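Local coordinates for protein HTPA Reductase (Selaginella moellendorffii, PDB 5U5N) that probably reduces the hydroxylated tetrahydrodipicolinate precursor to tetrahydrodipicolinate with NADH or NADPH, the last step of that branch of lysine biosynthesis, at residues K131-F136 with F233-C238. Numbering follows the deposited sequence.
Sequences KQVVAF and FKHNVC
The His235 imidazole packs against both Phe136 and Val133, two residues about one helical turn apart, and meets each through different ring atoms. Its CD2 comes to 3.4 Å from CE2 of Phe136, and the two ring planes are inclined at 56°, neither stacked nor perpendicular. Its ND1 meets the methyl fork of Val133, with CG1 and CG2 each 4.0 Å away. Along the strand, every second residue repeats the theme: Phe136 CZ reaches CB of Phe233 at 4.1 Å, and Val133 CG2 meets CG2 of Val237 at 4.2 Å. No hydrogen bond joins the segments, so this is a worked case of helix-on-sheet packing by side chains alone. CG of His235 sits between its backbone N and carbonyl carbon (chi1 58°); NE2 of this buried residue is hydrogen-bonded to Tyr220 OH, and the ring stacks on His218. An alanine here would probably open a gap between the strand and the Phe136 and Val133 side chains, and leave the Tyr220 hydroxyl without its imidazole mate. The axes of 131-136 and 233-238 run nearly antiparallel (162°), 10.0 Å apart at closest approach. Helix 131-146 lies on strand 229-238, outermost in this chain's mixed sheet; strand 215-223 pairs with it, an antiparallel strand of the second subunit extends the sheet across the interface, and Ile242 of helix 241-259 packs against both Val133 and Val237.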
loop_
_atom_site.group_PDB
_atom_site.type_symbol
_atom_site.label_atom_id
_atom_site.label_comp_id
_atom_site.label_asym_id
_atom_site.label_seq_id
_atom_site.Cartn_x
_atom_site.Cartn_y
_atom_site.Cartn_z
ATOM N N LYS A 131 1.689 -13.937 -5.274
ATOM C CA LYS A 131 1.080 -12.787 -5.947
ATOM C C LYS A 131 0.691 -11.646 -5.016
ATOM O O LYS A 131 0.723 -10.505 -5.439
ATOM C CB LYS A 131 -0.113 -13.162 -6.840
ATOM C CG LYS A 131 -1.443 -13.299 -6.144
ATOM C CD LYS A 131 -2.550 -13.530 -7.146
ATOM C CE LYS A 131 -3.891 -13.338 -6.440
ATOM N NZ LYS A 131 -5.022 -13.576 -7.354
ATOM N N GLN A 132 0.333 -11.948 -3.775
ATOM C CA GLN A 132 -0.064 -10.873 -2.837
ATOM C C GLN A 132 1.146 -10.040 -2.452
ATOM O O GLN A 132 1.028 -8.809 -2.242
ATOM C CB GLN A 132 -0.758 -11.442 -1.594
ATOM C CG GLN A 132 -2.156 -11.994 -1.874
ATOM C CD GLN A 132 -2.154 -13.351 -2.596
ATOM O OE1 GLN A 132 -1.107 -14.016 -2.684
ATOM N NE2 GLN A 132 -3.331 -13.765 -3.100
ATOM N N VAL A 133 2.291 -10.700 -2.321
ATOM C CA VAL A 133 3.551 -9.995 -2.091
ATOM C C VAL A 133 3.913 -9.154 -3.332
ATOM O O VAL A 133 4.314 -7.972 -3.183
ATOM C CB VAL A 133 4.692 -10.939 -1.642
ATOM C CG1 VAL A 133 6.009 -10.185 -1.561
ATOM C CG2 VAL A 133 4.389 -11.532 -0.267
ATOM N N VAL A 134 3.714 -9.703 -4.533
ATOM C CA VAL A 134 3.978 -8.948 -5.761
ATOM C C VAL A 134 3.098 -7.669 -5.822
ATOM O O VAL A 134 3.583 -6.602 -6.250
ATOM C CB VAL A 134 3.744 -9.789 -7.034
ATOM C CG1 VAL A 134 3.805 -8.934 -8.298
ATOM C CG2 VAL A 134 4.754 -10.924 -7.113
ATOM N N ALA A 135 1.823 -7.795 -5.444
ATOM C CA ALA A 135 0.894 -6.650 -5.486
ATOM C C ALA A 135 1.311 -5.519 -4.558
ATOM O O ALA A 135 1.181 -4.327 -4.937
ATOM C CB ALA A 135 -0.536 -7.085 -5.154
ATOM N N PHE A 136 1.761 -5.884 -3.353
ATOM C CA PHE A 136 2.228 -4.917 -2.364
ATOM C C PHE A 136 3.469 -4.189 -2.854
ATOM O O PHE A 136 3.562 -2.963 -2.747
ATOM C CB PHE A 136 2.557 -5.596 -1.029
ATOM C CG PHE A 136 3.318 -4.723 -0.089
ATOM C CD1 PHE A 136 2.695 -3.563 0.420
ATOM C CD2 PHE A 136 4.637 -5.010 0.285
ATOM C CE1 PHE A 136 3.371 -2.710 1.287
ATOM C CE2 PHE A 136 5.309 -4.163 1.178
ATOM C CZ PHE A 136 4.676 -3.002 1.667
ATOM N N PHE A 233 4.776 -1.578 8.051
ATOM C CA PHE A 233 4.237 -2.494 7.072
ATOM C C PHE A 233 4.948 -3.833 7.235
ATOM O O PHE A 233 6.177 -3.867 7.350
ATOM C CB PHE A 233 4.421 -2.028 5.630
ATOM C CG PHE A 233 4.038 -0.625 5.385
ATOM C CD1 PHE A 233 2.778 -0.153 5.700
ATOM C CD2 PHE A 233 4.939 0.245 4.815
ATOM C CE1 PHE A 233 2.453 1.176 5.508
ATOM C CE2 PHE A 233 4.626 1.575 4.628
ATOM C CZ PHE A 233 3.384 2.045 4.964
ATOM N N LYS A 234 4.158 -4.907 7.271
ATOM C CA LYS A 234 4.646 -6.265 7.347
ATOM C C LYS A 234 4.034 -7.135 6.269
ATOM O O LYS A 234 2.827 -7.024 5.990
ATOM C CB LYS A 234 4.262 -6.921 8.657
ATOM C CG LYS A 234 5.007 -6.420 9.847
ATOM C CD LYS A 234 4.636 -7.217 11.080
ATOM C CE LYS A 234 5.432 -6.672 12.243
ATOM N NZ LYS A 234 4.879 -7.193 13.525
ATOM N N HIS A 235 4.854 -8.033 5.732
ATOM C CA HIS A 235 4.365 -9.138 4.945
ATOM C C HIS A 235 5.165 -10.388 5.315
ATOM O O HIS A 235 6.380 -10.398 5.230
ATOM C CB HIS A 235 4.315 -8.805 3.452
ATOM C CG HIS A 235 5.622 -8.389 2.849
ATOM N ND1 HIS A 235 6.494 -9.288 2.284
ATOM C CD2 HIS A 235 6.142 -7.160 2.613
ATOM C CE1 HIS A 235 7.543 -8.640 1.806
ATOM N NE2 HIS A 235 7.352 -7.339 1.989
ATOM N N ASN A 236 4.445 -11.379 5.842
ATOM C CA ASN A 236 4.989 -12.546 6.494
ATOM C C ASN A 236 4.444 -13.793 5.802
ATOM O O ASN A 236 3.228 -13.994 5.787
ATOM C CB ASN A 236 4.571 -12.555 7.961
ATOM C CG ASN A 236 5.251 -11.482 8.778
ATOM O OD1 ASN A 236 6.190 -10.801 8.326
ATOM N ND2 ASN A 236 4.804 -11.355 10.011
ATOM N N VAL A 237 5.340 -14.616 5.237
ATOM C CA VAL A 237 4.979 -15.848 4.570
ATOM C C VAL A 237 5.571 -17.048 5.300
ATOM O O VAL A 237 6.769 -17.036 5.609
ATOM C CB VAL A 237 5.502 -15.862 3.126
ATOM C CG1 VAL A 237 5.322 -17.248 2.472
ATOM C CG2 VAL A 237 4.760 -14.803 2.325
ATOM N N CYS A 238 4.730 -18.056 5.563
ATOM C CA CYS A 238 5.122 -19.278 6.201
ATOM C C CYS A 238 5.003 -20.388 5.138
ATOM O O CYS A 238 3.921 -20.575 4.577
ATOM C CB CYS A 238 4.206 -19.613 7.387
ATOM S SG CYS A 238 4.437 -18.639 8.903
#